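Local coordinates for protein nitrite oxidoreductase subunit C (Kuenenia stuttgartiensis, PDB 7B04) that binds a b-type heme and calcium ions and probably carries electrons as subunit C of the nitrite oxidoreductase complex of an anammox bacterium, at residues Q247-D251 with T273-D278; A134-L140 with P161-W167; H61-G65 with G254-F258. All coordinates share one frame; numbering follows the deposited sequence.

Interaction 1 (Q247-D251 with T273-D278); sequences QDHQD and TGDPLD. With CA (calcium ion), chain B.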
loop_
_atom_site.group_PDB
_atom_site.type_symbol
_atom_site.label_atom_id
_atom_site.label_comp_id
_atom_site.label_asym_id
_atom_site.label_seq_id
_atom_site.Cartn_x
_atom_site.Cartn_y
_atom_site.Cartn_z
ATOM N N GLN C 247 27.629 -29.049 -24.499
ATOM C CA GLN C 247 27.791 -30.491 -24.385
ATOM C C GLN C 247 27.436 -30.984 -22.989
ATOM O O GLN C 247 27.540 -30.253 -22.000
ATOM C CB GLN C 247 29.227 -30.907 -24.707
ATOM C CG GLN C 247 29.650 -30.684 -26.139
ATOM C CD GLN C 247 30.886 -31.487 -26.494
ATOM O OE1 GLN C 247 31.321 -32.347 -25.726
ATOM N NE2 GLN C 247 31.461 -31.207 -27.655
ATOM N N ASP C 248 27.002 -32.245 -22.924
ATOM C CA ASP C 248 26.700 -32.864 -21.638
ATOM C C ASP C 248 27.974 -33.199 -20.871
ATOM O O ASP C 248 28.030 -33.037 -19.647
ATOM C CB ASP C 248 25.858 -34.122 -21.855
ATOM C CG ASP C 248 24.409 -33.805 -22.176
ATOM O OD1 ASP C 248 23.717 -33.224 -21.313
ATOM O OD2 ASP C 248 23.964 -34.128 -23.299
ATOM N N HIS C 249 29.001 -33.678 -21.570
ATOM C CA HIS C 249 30.272 -34.088 -20.979
ATOM C C HIS C 249 31.326 -33.039 -21.317
ATOM O O HIS C 249 31.784 -32.964 -22.462
ATOM C CB HIS C 249 30.688 -35.470 -21.481
ATOM C CG HIS C 249 31.754 -36.118 -20.654
ATOM N ND1 HIS C 249 33.099 -35.916 -20.881
ATOM C CD2 HIS C 249 31.676 -36.965 -19.599
ATOM C CE1 HIS C 249 33.801 -36.609 -20.003
ATOM N NE2 HIS C 249 32.962 -37.255 -19.214
ATOM N N GLN C 250 31.717 -32.239 -20.326
ATOM C CA GLN C 250 32.680 -31.167 -20.544
ATOM C C GLN C 250 34.092 -31.704 -20.354
ATOM O O GLN C 250 34.394 -32.332 -19.333
ATOM C CB GLN C 250 32.437 -30.010 -19.574
ATOM C CG GLN C 250 30.986 -29.597 -19.433
ATOM C CD GLN C 250 30.513 -28.752 -20.593
ATOM O OE1 GLN C 250 31.061 -27.683 -20.860
ATOM N NE2 GLN C 250 29.488 -29.224 -21.289
ATOM N N ASP C 251 34.958 -31.450 -21.339
ATOM C CA ASP C 251 36.289 -32.036 -21.357
ATOM C C ASP C 251 37.428 -31.031 -21.459
ATOM O O ASP C 251 38.573 -31.405 -21.188
ATOM C CB ASP C 251 36.414 -33.028 -22.524
ATOM C CG ASP C 251 35.757 -34.359 -22.227
ATOM O OD1 ASP C 251 34.904 -34.796 -23.025
ATOM O OD2 ASP C 251 36.099 -34.970 -21.194
ATOM N N THR C 273 39.398 -38.059 -26.263
ATOM C CA THR C 273 38.379 -38.091 -25.224
ATOM C C THR C 273 37.334 -39.135 -25.587
ATOM O O THR C 273 37.143 -39.462 -26.761
ATOM C CB THR C 273 37.697 -36.731 -25.027
ATOM O OG1 THR C 273 37.090 -36.322 -26.256
ATOM C CG2 THR C 273 38.703 -35.679 -24.585
ATOM N N GLY C 274 36.646 -39.643 -24.565
ATOM C CA GLY C 274 35.603 -40.631 -24.783
ATOM C C GLY C 274 34.310 -40.098 -25.377
ATOM O O GLY C 274 33.416 -40.902 -25.661
ATOM N N ASP C 275 34.181 -38.781 -25.569
ATOM C CA ASP C 275 32.975 -38.210 -26.169
ATOM C C ASP C 275 33.112 -38.200 -27.686
ATOM O O ASP C 275 34.053 -37.588 -28.206
ATOM C CB ASP C 275 32.707 -36.797 -25.660
ATOM C CG ASP C 275 31.471 -36.135 -26.323
ATOM O OD1 ASP C 275 31.050 -36.490 -27.446
ATOM O OD2 ASP C 275 30.899 -35.236 -25.671
ATOM N N PRO C 276 32.214 -38.854 -28.424
ATOM C CA PRO C 276 32.307 -38.827 -29.893
ATOM C C PRO C 276 32.074 -37.447 -30.494
ATOM O O PRO C 276 32.496 -37.216 -31.633
ATOM C CB PRO C 276 31.213 -39.811 -30.332
ATOM C CG PRO C 276 30.939 -40.653 -29.119
ATOM C CD PRO C 276 31.149 -39.748 -27.949
ATOM N N LEU C 277 31.412 -36.532 -29.785
ATOM C CA LEU C 277 31.186 -35.176 -30.274
ATOM C C LEU C 277 32.376 -34.265 -30.011
ATOM O O LEU C 277 32.254 -33.044 -30.159
ATOM C CB LEU C 277 29.926 -34.572 -29.641
ATOM C CG LEU C 277 28.583 -35.229 -29.961
ATOM C CD1 LEU C 277 27.462 -34.567 -29.173
ATOM C CD2 LEU C 277 28.301 -35.176 -31.453
ATOM N N ASP C 278 33.513 -34.830 -29.621
ATOM C CA ASP C 278 34.727 -34.075 -29.357
ATOM C C ASP C 278 35.678 -34.209 -30.535
ATOM O O ASP C 278 35.742 -35.264 -31.176
ATOM C CB ASP C 278 35.422 -34.602 -28.101
ATOM C CG ASP C 278 34.862 -34.019 -26.823
ATOM O OD1 ASP C 278 33.920 -33.204 -26.891
ATOM O OD2 ASP C 278 35.363 -34.396 -25.743
HETATM CA CA CA B . 33.257 -33.355 -24.473
#
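A calcium site joins two loops here, with Gln247, His249 and Asp251 gripping the ion from one loop and Asp278 from the other. Gln247 OE1 lies 2.5 Å from the calcium ion, and the extended side chain that brings it there has CG anti to the carbonyl carbon (chi1 -66°). From the same loop, His249 gives its backbone O and Asp251 its OD1. Asp278 binds through both carboxylate oxygens, OD1 at 2.5 Å and OD2 at 2.7 Å from the calcium ion, its plane nearly perpendicular (82°) to that of Asp251. Gln247 also spans the loops directly: NE2 donates to Asp278 OD1 (3.3 Å), which lies in the amide plane. Two further hydrogen bonds position the carboxylates: His249, already a ligand through O, donates from ND1 to Asp251 OD1 (3.0 Å) from above the carboxylate plane, and second-shell Thr273 OG1 donates to Asp278 OD2 (2.6 Å) on its anti lone pair. Asp275 has been observed as a ligand of this ion, but in this model its OD2 stands 3.2 Å from the calcium ion, beyond the bonds of the other ligands. Asp275 begins the type I turn that ends at Asp278. Asp235 of strand 233-238 completes the coordination, while Asn163 of strand 162-168 touches Gln247 and Asp278, and Arg269 of strand 262-270 lies against Asp251 and Asp278.

Interaction 2 (A134-L140 with P161-W167); sequences AALMFPL and PVNLWHW. With HEM (protoporphyrin IX containing Fe), chain D.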
loop_
_atom_site.group_PDB
_atom_site.type_symbol
_atom_site.label_atom_id
_atom_site.label_comp_id
_atom_site.label_asym_id
_atom_site.label_seq_id
_atom_site.Cartn_x
_atom_site.Cartn_y
_atom_site.Cartn_z
ATOM N N ALA C 134 37.176 -15.667 -25.219
ATOM C CA ALA C 134 37.887 -16.154 -26.388
ATOM C C ALA C 134 37.446 -17.582 -26.667
ATOM O O ALA C 134 37.052 -18.316 -25.755
ATOM C CB ALA C 134 39.399 -16.099 -26.189
ATOM N N ALA C 135 37.503 -17.971 -27.937
ATOM C CA ALA C 135 37.046 -19.300 -28.304
ATOM C C ALA C 135 37.816 -19.830 -29.502
ATOM O O ALA C 135 38.210 -19.077 -30.398
ATOM C CB ALA C 135 35.547 -19.321 -28.612
ATOM N N LEU C 136 38.017 -21.143 -29.501
ATOM C CA LEU C 136 38.584 -21.871 -30.622
ATOM C C LEU C 136 37.583 -22.919 -31.077
ATOM O O LEU C 136 36.780 -23.418 -30.282
ATOM C CB LEU C 136 39.905 -22.544 -30.243
ATOM C CG LEU C 136 41.025 -21.615 -29.781
ATOM C CD1 LEU C 136 42.187 -22.421 -29.229
ATOM C CD2 LEU C 136 41.480 -20.719 -30.922
ATOM N N MET C 137 37.618 -23.244 -32.364
ATOM C CA MET C 137 36.671 -24.196 -32.917
ATOM C C MET C 137 37.389 -25.093 -33.907
ATOM O O MET C 137 38.315 -24.672 -34.603
ATOM C CB MET C 137 35.458 -23.518 -33.562
ATOM C CG MET C 137 35.648 -22.920 -34.927
ATOM S SD MET C 137 34.048 -22.297 -35.472
ATOM C CE MET C 137 34.341 -22.090 -37.217
ATOM N N PHE C 138 36.959 -26.346 -33.940
ATOM C CA PHE C 138 37.587 -27.362 -34.754
ATOM C C PHE C 138 36.516 -28.147 -35.490
ATOM O O PHE C 138 35.444 -28.412 -34.931
ATOM C CB PHE C 138 38.396 -28.335 -33.885
ATOM C CG PHE C 138 39.475 -27.682 -33.084
ATOM C CD1 PHE C 138 40.759 -27.583 -33.587
ATOM C CD2 PHE C 138 39.207 -27.164 -31.828
ATOM C CE1 PHE C 138 41.758 -26.983 -32.851
ATOM C CE2 PHE C 138 40.201 -26.561 -31.088
ATOM C CZ PHE C 138 41.479 -26.470 -31.600
ATOM N N PRO C 139 36.761 -28.530 -36.738
ATOM C CA PRO C 139 35.811 -29.420 -37.399
ATOM C C PRO C 139 35.918 -30.780 -36.744
ATOM O O PRO C 139 37.014 -31.250 -36.427
ATOM C CB PRO C 139 36.302 -29.454 -38.849
ATOM C CG PRO C 139 37.243 -28.279 -38.979
ATOM C CD PRO C 139 37.868 -28.154 -37.630
ATOM N N LEU C 140 34.774 -31.414 -36.530
ATOM C CA LEU C 140 34.765 -32.725 -35.910
ATOM C C LEU C 140 34.856 -33.777 -37.007
ATOM O O LEU C 140 34.058 -33.771 -37.952
ATOM C CB LEU C 140 33.530 -32.881 -35.022
ATOM C CG LEU C 140 32.911 -34.221 -34.647
ATOM C CD1 LEU C 140 33.848 -34.979 -33.736
ATOM C CD2 LEU C 140 31.612 -33.937 -33.918
ATOM N N PRO C 161 28.965 -30.778 -38.388
ATOM C CA PRO C 161 29.122 -30.291 -37.012
ATOM C C PRO C 161 30.546 -29.850 -36.708
ATOM O O PRO C 161 31.500 -30.163 -37.422
ATOM C CB PRO C 161 28.725 -31.502 -36.165
ATOM C CG PRO C 161 29.061 -32.671 -37.025
ATOM C CD PRO C 161 28.800 -32.239 -38.443
ATOM N N VAL C 162 30.671 -29.110 -35.603
ATOM C CA VAL C 162 31.922 -28.493 -35.181
ATOM C C VAL C 162 32.001 -28.526 -33.657
ATOM O O VAL C 162 30.979 -28.516 -32.963
ATOM C CB VAL C 162 32.022 -27.039 -35.724
ATOM C CG1 VAL C 162 33.081 -26.218 -34.999
ATOM C CG2 VAL C 162 32.306 -27.045 -37.216
ATOM N N ASN C 163 33.227 -28.580 -33.139
ATOM C CA ASN C 163 33.498 -28.532 -31.708
ATOM C C ASN C 163 33.971 -27.131 -31.341
ATOM O O ASN C 163 34.771 -26.529 -32.061
ATOM C CB ASN C 163 34.560 -29.564 -31.313
ATOM C CG ASN C 163 34.503 -29.940 -29.839
ATOM O OD1 ASN C 163 35.161 -30.886 -29.407
ATOM N ND2 ASN C 163 33.715 -29.206 -29.063
ATOM N N LEU C 164 33.476 -26.617 -30.216
ATOM C CA LEU C 164 33.788 -25.271 -29.759
ATOM C C LEU C 164 34.373 -25.321 -28.354
ATOM O O LEU C 164 33.923 -26.103 -27.511
ATOM C CB LEU C 164 32.527 -24.390 -29.739
ATOM C CG LEU C 164 31.876 -23.759 -30.975
ATOM C CD1 LEU C 164 32.766 -22.698 -31.585
ATOM C CD2 LEU C 164 31.476 -24.803 -32.012
ATOM N N TRP C 165 35.390 -24.492 -28.113
ATOM C CA TRP C 165 35.972 -24.302 -26.787
ATOM C C TRP C 165 35.817 -22.830 -26.431
ATOM O O TRP C 165 36.524 -21.986 -26.985
ATOM C CB TRP C 165 37.447 -24.697 -26.756
ATOM C CG TRP C 165 37.739 -26.119 -27.095
ATOM C CD1 TRP C 165 36.842 -27.138 -27.229
ATOM C CD2 TRP C 165 39.030 -26.684 -27.342
ATOM N NE1 TRP C 165 37.498 -28.304 -27.546
ATOM C CE2 TRP C 165 38.842 -28.051 -27.621
ATOM C CE3 TRP C 165 40.329 -26.165 -27.354
ATOM C CZ2 TRP C 165 39.904 -28.906 -27.909
ATOM C CZ3 TRP C 165 41.380 -27.015 -27.640
ATOM C CH2 TRP C 165 41.162 -28.370 -27.914
ATOM N N HIS C 166 34.917 -22.515 -25.505
ATOM C CA HIS C 166 34.625 -21.127 -25.158
ATOM C C HIS C 166 35.228 -20.804 -23.798
ATOM O O HIS C 166 34.769 -21.316 -22.772
ATOM C CB HIS C 166 33.122 -20.859 -25.157
ATOM C CG HIS C 166 32.774 -19.409 -25.020
ATOM N ND1 HIS C 166 31.501 -18.972 -24.727
ATOM C CD2 HIS C 166 33.537 -18.298 -25.136
ATOM C CE1 HIS C 166 31.495 -17.651 -24.669
ATOM N NE2 HIS C 166 32.718 -17.218 -24.913
ATOM N N TRP C 167 36.246 -19.945 -23.790
ATOM C CA TRP C 167 36.808 -19.439 -22.548
ATOM C C TRP C 167 36.015 -18.226 -22.082
ATOM O O TRP C 167 35.682 -17.342 -22.877
ATOM C CB TRP C 167 38.279 -19.058 -22.719
ATOM C CG TRP C 167 38.824 -18.344 -21.522
ATOM C CD1 TRP C 167 39.200 -18.904 -20.335
ATOM C CD2 TRP C 167 39.027 -16.933 -21.381
ATOM N NE1 TRP C 167 39.638 -17.931 -19.470
ATOM C CE2 TRP C 167 39.538 -16.711 -20.088
ATOM C CE3 TRP C 167 38.832 -15.836 -22.224
ATOM C CZ2 TRP C 167 39.858 -15.439 -19.618
ATOM C CZ3 TRP C 167 39.151 -14.573 -21.756
ATOM C CH2 TRP C 167 39.658 -14.386 -20.466
HETATM C CHA HEM D . 27.781 -17.487 -30.753
HETATM C CHB HEM D . 27.306 -15.946 -35.351
HETATM C CHC HEM D . 31.895 -17.351 -36.120
HETATM C CHD HEM D . 32.322 -19.061 -31.556
HETATM C C1A HEM D . 27.226 -17.039 -31.938
HETATM C C2A HEM D . 25.817 -16.819 -32.188
HETATM C C3A HEM D . 25.679 -16.383 -33.452
HETATM C C4A HEM D . 26.994 -16.331 -34.060
HETATM C CMA HEM D . 24.363 -16.005 -34.168
HETATM C CAA HEM D . 24.709 -17.025 -31.130
HETATM C CBA HEM D . 23.763 -18.148 -31.534
HETATM C CGA HEM D . 24.267 -19.446 -30.973
HETATM O O1A HEM D . 24.126 -20.491 -31.659
HETATM O O2A HEM D . 24.821 -19.425 -29.844
HETATM C C1B HEM D . 28.533 -16.128 -35.959
HETATM C C2B HEM D . 28.944 -15.631 -37.257
HETATM C C3B HEM D . 30.216 -16.026 -37.477
HETATM C C4B HEM D . 30.651 -16.774 -36.309
HETATM C CMB HEM D . 28.007 -14.817 -38.176
HETATM C CAB HEM D . 31.146 -15.765 -38.691
HETATM C CBB HEM D . 30.884 -14.904 -39.682
HETATM C C1C HEM D . 32.418 -17.874 -34.948
HETATM C C2C HEM D . 33.804 -18.249 -34.734
HETATM C C3C HEM D . 33.928 -18.710 -33.486
HETATM C C4C HEM D . 32.623 -18.666 -32.851
HETATM C CMC HEM D . 34.945 -18.119 -35.769
HETATM C CAC HEM D . 35.235 -19.217 -32.833
HETATM C CBC HEM D . 35.296 -20.408 -32.232
HETATM C C1D HEM D . 31.154 -18.692 -30.911
HETATM C C2D HEM D . 30.907 -18.704 -29.479
HETATM C C3D HEM D . 29.666 -18.271 -29.263
HETATM C C4D HEM D . 29.061 -17.965 -30.547
HETATM C CMD HEM D . 31.895 -19.143 -28.377
HETATM C CAD HEM D . 29.000 -18.133 -27.877
HETATM C CBD HEM D . 29.064 -16.691 -27.389
HETATM C CGD HEM D . 28.616 -16.623 -25.951
HETATM O O1D HEM D . 28.699 -15.524 -25.348
HETATM O O2D HEM D . 28.186 -17.666 -25.397
HETATM N NA HEM D . 27.902 -16.737 -33.103
HETATM N NB HEM D . 29.598 -16.815 -35.418
HETATM N NC HEM D . 31.718 -18.145 -33.778
HETATM N ND HEM D . 29.999 -18.228 -31.534
HETATM FE FE HEM D . 29.602 -17.611 -33.572
#
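Ala134 to Pro139 pair with Val162 to Trp167 as antiparallel strands at the centre of the heme domain, an ethylbenzene dehydrogenase-like beta fold. Leu136 and Trp165 form one hydrogen-bonded pair, Trp165 N donating to Leu136 O at 2.8 Å; Ala134 with Trp167 and Phe138 with Asn163 repeat the pattern. The face bearing Ala135, Met137, Leu164 and His166 lines the heme pocket. Leu164 CD1 meets Met137 CB at 3.4 Å, and both atoms pack on the heme vinyl carbon CBC. Met137 has CG between its backbone N and carbonyl carbon (chi1 78°), and the extended chain runs SD alongside Val162 CG1 (4.1 Å). His166 lays one ring face over the heme methyl CMD, with His166 CG 3.5 Å from heme CMD, while Ala134 O sits at the ring edge. The heme iron takes Met155 as an axial ligand.

On the other face, the edge of Phe138 points at the face of Trp165 (planes at 52°), with CE2 3.7 Å from Trp165 CZ3. With an alanine here instead of Trp165, Phe138 would probably lose the surface under its edge, and a gap would open beside Asp235 and Arg269, which also touch the indole. Phe111 and Phe281 meet the Phe138 ring as well. At the end of this face near calcium, Asn163 is held by two bonds that fix the rotation of its amide: ND2 donates to Leu236 O, and OD1 accepts from Val279 N.

Interaction 3 (H61-G65 with G254-F258); sequences HITVG and GCSKF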
loop_
_atom_site.group_PDB
_atom_site.type_symbol
_atom_site.label_atom_id
_atom_site.label_comp_id
_atom_site.label_asym_id
_atom_site.label_seq_id
_atom_site.Cartn_x
_atom_site.Cartn_y
_atom_site.Cartn_z
ATOM N N HIS C 61 47.772 -27.578 -10.279
ATOM C CA HIS C 61 47.223 -26.277 -10.643
ATOM C C HIS C 61 47.957 -25.652 -11.828
ATOM O O HIS C 61 48.958 -24.954 -11.633
ATOM C CB HIS C 61 47.290 -25.350 -9.426
ATOM C CG HIS C 61 46.676 -24.006 -9.646
ATOM N ND1 HIS C 61 45.328 -23.834 -9.872
ATOM C CD2 HIS C 61 47.220 -22.766 -9.644
ATOM C CE1 HIS C 61 45.070 -22.547 -10.019
ATOM N NE2 HIS C 61 46.200 -21.877 -9.883
ATOM N N ILE C 62 47.489 -25.891 -13.057
ATOM C CA ILE C 62 48.111 -25.261 -14.220
ATOM C C ILE C 62 47.871 -23.756 -14.187
ATOM O O ILE C 62 46.772 -23.284 -13.861
ATOM C CB ILE C 62 47.607 -25.887 -15.534
ATOM C CG1 ILE C 62 46.135 -25.554 -15.793
ATOM C CG2 ILE C 62 47.828 -27.392 -15.532
ATOM C CD1 ILE C 62 45.692 -25.826 -17.219
ATOM N N THR C 63 48.915 -22.992 -14.503
ATOM C CA THR C 63 48.832 -21.542 -14.606
ATOM C C THR C 63 49.583 -21.100 -15.852
ATOM O O THR C 63 50.498 -21.785 -16.316
ATOM C CB THR C 63 49.401 -20.829 -13.370
ATOM O OG1 THR C 63 50.633 -21.446 -12.979
ATOM C CG2 THR C 63 48.412 -20.885 -12.217
ATOM N N VAL C 64 49.167 -19.955 -16.402
ATOM C CA VAL C 64 49.793 -19.419 -17.610
ATOM C C VAL C 64 51.304 -19.325 -17.447
ATOM O O VAL C 64 52.064 -19.597 -18.384
ATOM C CB VAL C 64 49.181 -18.052 -17.961
ATOM C CG1 VAL C 64 49.603 -17.630 -19.352
ATOM C CG2 VAL C 64 47.678 -18.116 -17.854
ATOM N N GLY C 65 51.763 -18.933 -16.257
ATOM C CA GLY C 65 53.194 -18.849 -16.020
ATOM C C GLY C 65 53.880 -20.198 -16.104
ATOM O O GLY C 65 55.002 -20.305 -16.606
ATOM N N GLY C 254 41.122 -24.697 -18.787
ATOM C CA GLY C 254 42.105 -23.681 -19.125
ATOM C C GLY C 254 42.287 -22.686 -17.999
ATOM O O GLY C 254 41.519 -22.652 -17.030
ATOM N N CYS C 255 43.326 -21.867 -18.150
ATOM C CA CYS C 255 43.655 -20.784 -17.234
ATOM C C CYS C 255 43.937 -19.526 -18.047
ATOM O O CYS C 255 44.015 -19.566 -19.277
ATOM C CB CYS C 255 44.859 -21.140 -16.353
ATOM S SG CYS C 255 46.381 -21.459 -17.276
ATOM N N SER C 256 44.100 -18.397 -17.356
ATOM C CA SER C 256 44.228 -17.125 -18.052
ATOM C C SER C 256 45.049 -16.149 -17.222
ATOM O O SER C 256 45.356 -16.392 -16.053
ATOM C CB SER C 256 42.855 -16.516 -18.344
ATOM O OG SER C 256 41.908 -17.522 -18.647
ATOM N N LYS C 257 45.414 -15.036 -17.860
ATOM C CA LYS C 257 46.129 -13.954 -17.196
ATOM C C LYS C 257 45.903 -12.666 -17.975
ATOM O O LYS C 257 46.093 -12.642 -19.195
ATOM C CB LYS C 257 47.626 -14.274 -17.106
ATOM C CG LYS C 257 48.480 -13.181 -16.493
ATOM C CD LYS C 257 49.953 -13.558 -16.551
ATOM C CE LYS C 257 50.838 -12.430 -16.055
ATOM N NZ LYS C 257 52.286 -12.770 -16.162
ATOM N N PHE C 258 45.510 -11.602 -17.276
ATOM C CA PHE C 258 45.396 -10.271 -17.862
ATOM C C PHE C 258 46.415 -9.344 -17.216
ATOM O O PHE C 258 46.356 -9.103 -16.006
ATOM C CB PHE C 258 43.989 -9.699 -17.696
ATOM C CG PHE C 258 43.837 -8.313 -18.260
ATOM C CD1 PHE C 258 43.662 -8.121 -19.619
ATOM C CD2 PHE C 258 43.888 -7.200 -17.434
ATOM C CE1 PHE C 258 43.531 -6.852 -20.141
ATOM C CE2 PHE C 258 43.758 -5.924 -17.955
ATOM C CZ PHE C 258 43.577 -5.751 -19.311
#
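Ile62 opens the contact by setting its backbone O 3.8 Å from Cys255 CB. Its side chain approaches more loosely, CG1 standing 4.4 Å from Cys255 SG, and it also touches Cys268 of the neighbouring strand 262-270. Thr63 turns its CB away from the strand, so it meets Cys255 through the main chain: its carbonyl carbon C lies 3.5 Å from Cys255 SG. That sulfur is aimed at the crossing segment because it stands between the backbone N and carbonyl carbon of its own residue (chi1 61°), and it nestles against the peptide that links Thr63 to Val64.

The element being covered is a beta hairpin, strand 253-258 paired antiparallel with strand 262-270; backbone bonds join Cys255 with Val266 and Lys257 with Thr264. The incoming segment, which leads into helix 64-71, lies over the face to which the CB atoms of Cys255 and Lys257 point.

Val64 makes the widest contact of the first segment. CG1 is anti to the backbone N (chi1 -168°), which turns the CG2 branch onto the strand. CG2 reaches Cys255 SG at 3.6 Å and Lys257 CB at 3.9 Å, with the carbonyl group of Ser256 beneath it; Val64 also touches Thr264. Lys257 meets Val64 through its CB, and the fully extended chain beyond then leads NZ away toward Glu259, a long and weak ion pair. Ser256 faces the other side of the hairpin, where OG makes a weak hydrogen bond with Glu172 and the side chain touches Val265.

How the interactions relate
From the N terminus, segment 61-65 comes first and waits nearly 190 residues for its partner. Inside that long loop, 134-140 pairs with 161-167 after a link of 20 residues without helix or strand, so interaction 2 is nested within interaction 3. Segment 247-251 then opens interaction 1, 254-258 closes interaction 3 almost at once, and 273-278 closes interaction 1; these two therefore cross, while interactions 2 and 1 follow in series. Asn163 and Leu140 touch the calcium loops, and Trp167 lies beside Ser256, though the close approach in the model is doubtful. Together the contacts tie the heme-lining strands to the calcium-bound loops on one side and to the hairpin that segment 61-65 packs on.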